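Local coordinates for ABC transporter periplasmic peptide-binding protein (Pseudoalteromonas, PDB 4QFL) that binds dipeptides in the periplasm, here alanine and phenylalanine of Ala-Phe, and probably delivers them to an ABC transporter for uptake, at residues F42-T47 against F182-S187; D62-I67 against A176-D181; K188-A193 against N201-Y206. All blocks are in the same frame, centred on the assembly; numbering follows the deposited sequence.

Contact 1 of 3, residues F42-T47 against F182-S187; sequences FNPQVT and FAVVLS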
loop_
_atom_site.group_PDB
_atom_site.type_symbol
_atom_site.label_atom_id
_atom_site.label_comp_id
_atom_site.label_asym_id
_atom_site.label_seq_id
_atom_site.Cartn_x
_atom_site.Cartn_y
_atom_site.Cartn_z
ATOM N N PHE A 42 12.420 3.619 8.302
ATOM C CA PHE A 42 13.127 2.542 7.634
ATOM C C PHE A 42 12.638 1.164 8.075
ATOM O O PHE A 42 13.249 0.142 7.769
ATOM C CB PHE A 42 14.638 2.730 7.751
ATOM C CG PHE A 42 15.144 3.799 6.850
ATOM C CD1 PHE A 42 15.194 5.107 7.273
ATOM C CD2 PHE A 42 15.471 3.510 5.541
ATOM C CE1 PHE A 42 15.619 6.104 6.413
ATOM C CE2 PHE A 42 15.894 4.501 4.693
ATOM C CZ PHE A 42 15.968 5.793 5.130
ATOM N N ASN A 43 11.509 1.160 8.775
ATOM C CA ASN A 43 10.834 -0.071 9.146
ATOM C C ASN A 43 9.447 -0.147 8.515
ATOM O O ASN A 43 8.566 0.645 8.848
ATOM C CB ASN A 43 10.734 -0.179 10.666
ATOM C CG ASN A 43 9.901 -1.347 11.108
ATOM O OD1 ASN A 43 9.532 -2.210 10.308
ATOM N ND2 ASN A 43 9.599 -1.390 12.400
ATOM N N PRO A 44 9.243 -1.115 7.605
ATOM C CA PRO A 44 7.985 -1.250 6.855
ATOM C C PRO A 44 6.758 -1.449 7.743
ATOM O O PRO A 44 5.643 -1.173 7.307
ATOM C CB PRO A 44 8.221 -2.502 6.000
ATOM C CG PRO A 44 9.709 -2.605 5.885
ATOM C CD PRO A 44 10.252 -2.099 7.179
ATOM N N GLN A 45 6.970 -1.939 8.958
ATOM C CA GLN A 45 5.895 -2.183 9.919
ATOM C C GLN A 45 5.039 -0.965 10.249
ATOM O O GLN A 45 3.856 -1.096 10.555
ATOM C CB GLN A 45 6.475 -2.707 11.233
ATOM C CG GLN A 45 7.078 -4.091 11.152
ATOM C CD GLN A 45 7.458 -4.602 12.521
ATOM O OE1 GLN A 45 7.893 -3.831 13.375
ATOM N NE2 GLN A 45 7.282 -5.899 12.743
ATOM N N VAL A 46 5.649 0.214 10.197
ATOM C CA VAL A 46 5.035 1.411 10.746
ATOM C C VAL A 46 4.271 2.261 9.718
ATOM O O VAL A 46 3.758 3.335 10.041
ATOM C CB VAL A 46 6.082 2.259 11.505
ATOM C CG1 VAL A 46 6.840 1.390 12.514
ATOM C CG2 VAL A 46 7.044 2.912 10.559
ATOM N N THR A 47 4.172 1.765 8.487
ATOM C CA THR A 47 3.516 2.519 7.435
ATOM C C THR A 47 2.732 1.629 6.470
ATOM O O THR A 47 3.020 0.434 6.344
ATOM C CB THR A 47 4.557 3.303 6.629
ATOM O OG1 THR A 47 3.896 4.280 5.828
ATOM C CG2 THR A 47 5.326 2.366 5.726
ATOM N N PHE A 182 4.948 -5.463 4.462
ATOM C CA PHE A 182 4.990 -4.976 5.838
ATOM C C PHE A 182 5.530 -6.055 6.780
ATOM O O PHE A 182 5.975 -5.752 7.896
ATOM C CB PHE A 182 3.594 -4.531 6.282
ATOM C CG PHE A 182 2.864 -3.721 5.243
ATOM C CD1 PHE A 182 3.290 -2.441 4.921
ATOM C CD2 PHE A 182 1.767 -4.243 4.574
ATOM C CE1 PHE A 182 2.636 -1.711 3.961
ATOM C CE2 PHE A 182 1.108 -3.503 3.614
ATOM C CZ PHE A 182 1.540 -2.245 3.313
ATOM N N ALA A 183 5.502 -7.305 6.317
ATOM C CA ALA A 183 5.809 -8.455 7.164
ATOM C C ALA A 183 7.279 -8.867 7.125
ATOM O O ALA A 183 7.601 -10.060 7.123
ATOM C CB ALA A 183 4.927 -9.625 6.764
ATOM N N VAL A 184 8.181 -7.892 7.102
ATOM C CA VAL A 184 9.599 -8.225 6.981
ATOM C C VAL A 184 10.117 -8.746 8.294
ATOM O O VAL A 184 9.499 -8.538 9.337
ATOM C CB VAL A 184 10.445 -7.027 6.577
ATOM C CG1 VAL A 184 9.951 -6.447 5.253
ATOM C CG2 VAL A 184 10.448 -5.979 7.673
ATOM N N VAL A 185 11.260 -9.418 8.237
ATOM C CA VAL A 185 11.930 -9.921 9.434
ATOM C C VAL A 185 13.001 -8.964 9.968
ATOM O O VAL A 185 13.902 -8.552 9.228
ATOM C CB VAL A 185 12.589 -11.280 9.158
ATOM C CG1 VAL A 185 13.368 -11.743 10.377
ATOM C CG2 VAL A 185 11.532 -12.295 8.775
ATOM N N LEU A 186 12.906 -8.631 11.254
ATOM C CA LEU A 186 13.840 -7.704 11.889
ATOM C C LEU A 186 14.880 -8.419 12.749
ATOM O O LEU A 186 14.763 -9.613 13.006
ATOM C CB LEU A 186 13.082 -6.691 12.753
ATOM C CG LEU A 186 11.961 -5.925 12.053
ATOM C CD1 LEU A 186 11.262 -4.988 13.033
ATOM C CD2 LEU A 186 12.548 -5.154 10.915
ATOM N N SER A 187 15.887 -7.669 13.192
ATOM C CA SER A 187 16.961 -8.199 14.036
ATOM C C SER A 187 16.698 -8.056 15.533
ATOM O O SER A 187 16.664 -6.940 16.060
ATOM C CB SER A 187 18.284 -7.500 13.733
ATOM O OG SER A 187 19.252 -7.859 14.709
HETATM O O HOH W 1 7.077 -7.300 10.155
#
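Beside the dipeptide pocket of this periplasmic binding protein, the loop that leads into helix 50-60 carries a short 3-10 turn, and Pro44 and Gln45 of that turn pack on the irregular segment 182-187. The pyrrolidine ring of Pro44 crosses Val184 at about a right angle, CG resting 3.9 Å from Val184 CG2. Further along, Gln45 and Leu186 approach from opposite directions, with Gln45 OE1 3.6 Å from Leu186 CD1. Asn43 OD1 accepts from the backbone N of Gln45 at 2.9 Å, from above its carbonyl plane, closing an Asx turn that places the Asn43 amide. In turn Asn43 ND2 gives a nearly straight bond (175°) to Gln45 OE1, 3.1 Å long. The amide nitrogen Gln45 NE2 donates to a water 3.0 Å away that also donates to the carbonyl oxygens of Phe182 and Val184. At the pocket end the side chain of Phe182, about 4 Å from the bound alanine, has Pro44 O at its ring edge, and its ring stacks with Tyr142. With Asp204 binding Asn43 ND2 and Thr121 O binding Gln45 NE2 as well, both amides are fixed in rotation, and the water lets one side chain hold two backbone carbonyls of the facing segment.

Contact 2 of 3, residues D62-I67 against A176-D181; sequences DRLISI and ANMATD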
loop_
_atom_site.group_PDB
_atom_site.type_symbol
_atom_site.label_atom_id
_atom_site.label_comp_id
_atom_site.label_asym_id
_atom_site.label_seq_id
_atom_site.Cartn_x
_atom_site.Cartn_y
_atom_site.Cartn_z
ATOM N N ASP A 62 13.964 -9.189 3.996
ATOM C CA ASP A 62 13.240 -10.307 3.400
ATOM C C ASP A 62 12.065 -10.662 4.290
ATOM O O ASP A 62 12.093 -10.399 5.487
ATOM C CB ASP A 62 14.121 -11.552 3.272
ATOM C CG ASP A 62 15.352 -11.329 2.414
ATOM O OD1 ASP A 62 15.218 -11.303 1.176
ATOM O OD2 ASP A 62 16.459 -11.220 2.982
ATOM N N ARG A 63 11.046 -11.278 3.700
ATOM C CA ARG A 63 9.906 -11.800 4.437
ATOM C C ARG A 63 10.108 -13.285 4.643
ATOM O O ARG A 63 11.076 -13.864 4.155
ATOM C CB ARG A 63 8.613 -11.585 3.653
ATOM C CG ARG A 63 8.255 -10.123 3.405
ATOM C CD ARG A 63 7.367 -9.980 2.156
ATOM N NE ARG A 63 8.125 -10.268 0.943
ATOM C CZ ARG A 63 7.627 -10.248 -0.288
ATOM N NH1 ARG A 63 6.349 -9.944 -0.486
ATOM N NH2 ARG A 63 8.408 -10.529 -1.323
ATOM N N LEU A 64 9.185 -13.898 5.370
ATOM C CA LEU A 64 9.143 -15.341 5.502
ATOM C C LEU A 64 8.794 -15.987 4.164
ATOM O O LEU A 64 9.393 -16.975 3.749
ATOM C CB LEU A 64 8.088 -15.726 6.543
ATOM C CG LEU A 64 8.441 -15.311 7.968
ATOM C CD1 LEU A 64 7.288 -15.609 8.912
ATOM C CD2 LEU A 64 9.705 -16.028 8.401
ATOM N N ILE A 65 7.797 -15.417 3.502
ATOM C CA ILE A 65 7.291 -15.931 2.244
ATOM C C ILE A 65 6.878 -14.775 1.355
ATOM O O ILE A 65 6.729 -13.627 1.812
ATOM C CB ILE A 65 6.057 -16.800 2.442
ATOM C CG1 ILE A 65 5.039 -16.076 3.322
ATOM C CG2 ILE A 65 6.435 -18.113 3.056
ATOM C CD1 ILE A 65 3.681 -16.711 3.323
ATOM N N SER A 66 6.696 -15.086 0.078
ATOM C CA SER A 66 6.150 -14.127 -0.868
ATOM C C SER A 66 5.031 -14.785 -1.671
ATOM O O SER A 66 4.698 -15.944 -1.449
ATOM C CB SER A 66 7.249 -13.584 -1.797
ATOM O OG SER A 66 7.871 -14.621 -2.549
ATOM N N ILE A 67 4.444 -14.036 -2.595
ATOM C CA ILE A 67 3.406 -14.570 -3.459
ATOM C C ILE A 67 3.857 -14.471 -4.911
ATOM O O ILE A 67 4.192 -13.391 -5.400
ATOM C CB ILE A 67 2.103 -13.803 -3.274
ATOM C CG1 ILE A 67 1.632 -13.949 -1.827
ATOM C CG2 ILE A 67 1.050 -14.295 -4.254
ATOM C CD1 ILE A 67 0.479 -13.045 -1.440
ATOM N N ALA A 176 -1.439 -14.645 3.372
ATOM C CA ALA A 176 -1.361 -13.519 2.432
ATOM C C ALA A 176 -0.819 -12.306 3.166
ATOM O O ALA A 176 0.074 -11.618 2.676
ATOM C CB ALA A 176 -2.723 -13.218 1.814
ATOM N N ASN A 177 -1.344 -12.067 4.357
ATOM C CA ASN A 177 -0.871 -10.957 5.178
ATOM C C ASN A 177 0.578 -11.122 5.625
ATOM O O ASN A 177 1.299 -10.139 5.758
ATOM C CB ASN A 177 -1.789 -10.738 6.379
ATOM C CG ASN A 177 -3.144 -10.224 5.982
ATOM O OD1 ASN A 177 -3.271 -9.400 5.085
ATOM N ND2 ASN A 177 -4.169 -10.711 6.647
ATOM N N MET A 178 1.011 -12.360 5.846
ATOM C CA MET A 178 2.409 -12.624 6.190
ATOM C C MET A 178 3.354 -12.506 4.986
ATOM O O MET A 178 4.579 -12.504 5.142
ATOM C CB MET A 178 2.572 -13.996 6.865
ATOM C CG MET A 178 1.826 -14.144 8.182
ATOM S SD MET A 178 2.414 -12.994 9.432
ATOM C CE MET A 178 4.096 -13.578 9.630
ATOM N N ALA A 179 2.783 -12.404 3.791
ATOM C CA ALA A 179 3.591 -12.253 2.591
ATOM C C ALA A 179 3.579 -10.817 2.081
ATOM O O ALA A 179 4.044 -10.547 0.981
ATOM C CB ALA A 179 3.120 -13.205 1.504
ATOM N N THR A 180 3.041 -9.892 2.868
ATOM C CA THR A 180 3.020 -8.493 2.445
ATOM C C THR A 180 4.368 -7.849 2.717
ATOM O O THR A 180 5.171 -8.377 3.493
ATOM C CB THR A 180 1.899 -7.681 3.130
ATOM O OG1 THR A 180 2.118 -7.655 4.547
ATOM C CG2 THR A 180 0.537 -8.287 2.833
ATOM N N ASP A 181 4.614 -6.718 2.063
ATOM C CA ASP A 181 5.845 -5.959 2.253
ATOM C C ASP A 181 6.018 -5.426 3.676
ATOM O O ASP A 181 7.099 -4.964 4.046
ATOM C CB ASP A 181 5.883 -4.776 1.285
ATOM C CG ASP A 181 5.887 -5.204 -0.166
ATOM O OD1 ASP A 181 6.777 -5.986 -0.558
ATOM O OD2 ASP A 181 4.992 -4.760 -0.908
HETATM O O HOH W 2 5.299 -7.980 -2.919
HETATM O O HOH W 3 6.900 -12.611 6.683
#
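Ala179 O receives the shortest polar bond between these segments, 2.8 Å from Arg63 NH1. It is bent, with an angle of 133° at the hydrogen, and the donor stands tilted from the carbonyl plane. A turn at chi3 (-70°) in the arginine chain brings the guanidinium to this carbonyl, while Arg63 CD passes 3.0 Å from Thr180 O. Asp181 OD1 lies over one face of the guanidinium, 4.0 Å from Arg63 NH1; this long salt bridge is a matter of charge alone, since no N-H points at the oxygen, and a water links the pair by weak bonds. The other carboxylate oxygen of Asp181 is bound by Ala526 N. A second water ties the backbones together, accepting from Leu64 N at 2.9 Å and donating to Met178 O.

Apart from these polar links, the methyl of Ala179 fits against the short strand 65-67. Its CB sits 3.7 Å from Ile67 CG1 and 3.9 Å from Ile65 CG1, a branch placed between the backbone N and the carbonyl carbon (chi1 50°). Met178, folded back at chi2 and chi3, runs alongside Leu64 and touches Leu64 CD1 with CE. Ile65 O is buried with no hydrogen-bond partner; Ala179 CA lies 3.5 Å from Ile65 O in a CA-H...O contact, which probably compensates only in part. The contact thus joins the end of helix 174-178 to the two-stranded 65-67/74-76 sheet, and the positive guanidinium probably favours the charged form of Asp181, whose side chain lies about 6 Å from the bound alanine.

Contact 3 of 3, residues K188-A193 against N201-Y206; sequences KEYAMA and NLFDQY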
loop_
_atom_site.group_PDB
_atom_site.type_symbol
_atom_site.label_atom_id
_atom_site.label_comp_id
_atom_site.label_asym_id
_atom_site.label_seq_id
_atom_site.Cartn_x
_atom_site.Cartn_y
_atom_site.Cartn_z
ATOM N N LYS A 188 16.543 -9.183 16.219
ATOM C CA LYS A 188 16.401 -9.158 17.665
ATOM C C LYS A 188 17.696 -8.731 18.338
ATOM O O LYS A 188 17.679 -7.961 19.304
ATOM C CB LYS A 188 15.949 -10.504 18.218
ATOM C CG LYS A 188 15.619 -10.412 19.698
ATOM C CD LYS A 188 15.169 -11.722 20.294
ATOM C CE LYS A 188 14.818 -11.523 21.759
ATOM N NZ LYS A 188 14.375 -12.778 22.423
ATOM N N GLU A 189 18.824 -9.223 17.840
ATOM C CA GLU A 189 20.093 -8.847 18.449
ATOM C C GLU A 189 20.305 -7.338 18.399
ATOM O O GLU A 189 20.692 -6.728 19.387
ATOM C CB GLU A 189 21.274 -9.579 17.818
ATOM C CG GLU A 189 22.596 -9.213 18.483
ATOM C CD GLU A 189 23.772 -9.990 17.934
ATOM O OE1 GLU A 189 23.630 -10.570 16.837
ATOM O OE2 GLU A 189 24.835 -10.019 18.599
ATOM N N TYR A 190 20.042 -6.738 17.246
ATOM C CA TYR A 190 20.141 -5.293 17.109
ATOM C C TYR A 190 19.196 -4.643 18.102
ATOM O O TYR A 190 19.590 -3.762 18.864
ATOM C CB TYR A 190 19.790 -4.879 15.678
ATOM C CG TYR A 190 19.904 -3.398 15.372
ATOM C CD1 TYR A 190 20.963 -2.636 15.855
ATOM C CD2 TYR A 190 18.965 -2.771 14.574
ATOM C CE1 TYR A 190 21.062 -1.290 15.569
ATOM C CE2 TYR A 190 19.057 -1.433 14.279
ATOM C CZ TYR A 190 20.107 -0.691 14.778
ATOM O OH TYR A 190 20.198 0.653 14.473
ATOM N N ALA A 191 17.951 -5.097 18.106
ATOM C CA ALA A 191 16.935 -4.514 18.988
ATOM C C ALA A 191 17.314 -4.598 20.462
ATOM O O ALA A 191 17.124 -3.642 21.204
ATOM C CB ALA A 191 15.592 -5.169 18.755
ATOM N N MET A 192 17.843 -5.742 20.879
ATOM C CA MET A 192 18.257 -5.945 22.266
ATOM C C MET A 192 19.507 -5.134 22.612
ATOM O O MET A 192 19.681 -4.690 23.747
ATOM C CB MET A 192 18.491 -7.436 22.531
ATOM C CG MET A 192 17.215 -8.260 22.564
ATOM S SD MET A 192 15.894 -7.393 23.448
ATOM C CE MET A 192 14.879 -6.828 22.090
ATOM N N ALA A 193 20.364 -4.938 21.619
ATOM C CA ALA A 193 21.552 -4.103 21.761
ATOM C C ALA A 193 21.192 -2.637 22.009
ATOM O O ALA A 193 21.679 -2.014 22.955
ATOM C CB ALA A 193 22.416 -4.220 20.522
ATOM N N ASN A 201 14.892 4.252 20.095
ATOM C CA ASN A 201 14.424 5.216 19.109
ATOM C C ASN A 201 15.197 5.126 17.812
ATOM O O ASN A 201 14.816 5.728 16.811
ATOM C CB ASN A 201 14.555 6.636 19.650
ATOM C CG ASN A 201 16.012 7.085 19.769
ATOM O OD1 ASN A 201 16.876 6.349 20.252
ATOM N ND2 ASN A 201 16.289 8.292 19.311
ATOM N N LEU A 202 16.299 4.388 17.838
ATOM C CA LEU A 202 17.177 4.283 16.683
ATOM C C LEU A 202 16.824 3.091 15.832
ATOM O O LEU A 202 17.213 3.024 14.674
ATOM C CB LEU A 202 18.621 4.132 17.137
ATOM C CG LEU A 202 19.406 5.418 17.330
ATOM C CD1 LEU A 202 18.517 6.560 17.805
ATOM C CD2 LEU A 202 20.554 5.164 18.285
ATOM N N PHE A 203 16.094 2.147 16.417
ATOM C CA PHE A 203 15.838 0.873 15.768
ATOM C C PHE A 203 15.189 1.033 14.400
ATOM O O PHE A 203 15.615 0.415 13.428
ATOM C CB PHE A 203 15.004 -0.043 16.669
ATOM C CG PHE A 203 14.975 -1.468 16.209
ATOM C CD1 PHE A 203 16.114 -2.238 16.236
ATOM C CD2 PHE A 203 13.806 -2.036 15.748
ATOM C CE1 PHE A 203 16.092 -3.544 15.802
ATOM C CE2 PHE A 203 13.784 -3.348 15.315
ATOM C CZ PHE A 203 14.928 -4.096 15.347
ATOM N N ASP A 204 14.173 1.883 14.319
ATOM C CA ASP A 204 13.423 2.049 13.076
ATOM C C ASP A 204 14.073 3.020 12.067
ATOM O O ASP A 204 13.652 3.095 10.911
ATOM C CB ASP A 204 11.984 2.482 13.394
ATOM C CG ASP A 204 11.198 1.404 14.121
ATOM O OD1 ASP A 204 11.469 0.218 13.877
ATOM O OD2 ASP A 204 10.313 1.734 14.940
ATOM N N GLN A 205 15.091 3.758 12.503
ATOM C CA GLN A 205 15.702 4.787 11.662
ATOM C C GLN A 205 16.988 4.310 11.018
ATOM O O GLN A 205 17.328 4.701 9.902
ATOM C CB GLN A 205 16.037 6.016 12.489
ATOM C CG GLN A 205 14.872 6.653 13.177
ATOM C CD GLN A 205 15.285 7.923 13.867
ATOM O OE1 GLN A 205 15.454 8.958 13.223
ATOM N NE2 GLN A 205 15.475 7.854 15.186
ATOM N N TYR A 206 17.723 3.493 11.756
ATOM C CA TYR A 206 18.961 2.910 11.270
ATOM C C TYR A 206 18.769 1.415 11.256
ATOM O O TYR A 206 19.016 0.733 12.241
ATOM C CB TYR A 206 20.124 3.309 12.163
ATOM C CG TYR A 206 20.338 4.785 12.155
ATOM C CD1 TYR A 206 19.657 5.598 13.041
ATOM C CD2 TYR A 206 21.200 5.375 11.246
ATOM C CE1 TYR A 206 19.843 6.970 13.044
ATOM C CE2 TYR A 206 21.396 6.744 11.235
ATOM C CZ TYR A 206 20.713 7.538 12.143
ATOM O OH TYR A 206 20.887 8.901 12.156
#
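Tyr190 and Ala191, consecutive residues of helix 188-196, meet Phe203 and Tyr206 of the helically coiled loop that follows. Tyr190 holds CG opposite its own backbone N (chi1 -178°), which sends the phenol straight out from the helix and past Phe203, whose chain runs the other way. Phe203 has the matching first torsion (chi1 -166°), and its ring swings back toward the helix. The two rings meet obliquely, with planes at 36° and centroids 5.2 Å apart; the nearest carbons, Tyr190 CD2 and Phe203 CE1, are 3.2 Å apart, a close fit. Ala191 covers one face of the phenylalanine ring, placing CB 3.4 Å from Phe203 CE1, while Tyr190 CB lies in the ring plane at its edge. Beyond the rings, Tyr190 OH donates to Tyr206 O, a short bond of 2.5 Å that lies in the carbonyl plane. The loop itself is held by Leu202 O, which accepts from both Gln205 N and Tyr206 N. Tyr132 also meets Phe203, and Phe107 meets Tyr190, extending the aromatic cluster. The phenol therefore does two jobs: its ring is part of an apolar layer, and its hydroxyl satisfies a backbone carbonyl where the coil ends.

In the fold
From the N terminus, strand 30-35 leads through 42-47 into helix 50-60, and the chain then reaches 62-67. Contact 2 closes first, when 176-181 returns to strand 65-67 and its small sheet; contact 1 closes directly afterwards at 182-187, so contact 2 is nested inside its loop. Contact 3 follows in series, a short closure of helix 188-196 on the coil before strand 213-219. The first two touch through Val185 N and Asp62 O, and through Pro44 against Asp181. Asp204 ties contact 3 to contact 1, holding Asn43 and Phe42 N. Contacts 2 and 3 remain about 12 Å apart at their nearest atoms, with contact 1 joining them.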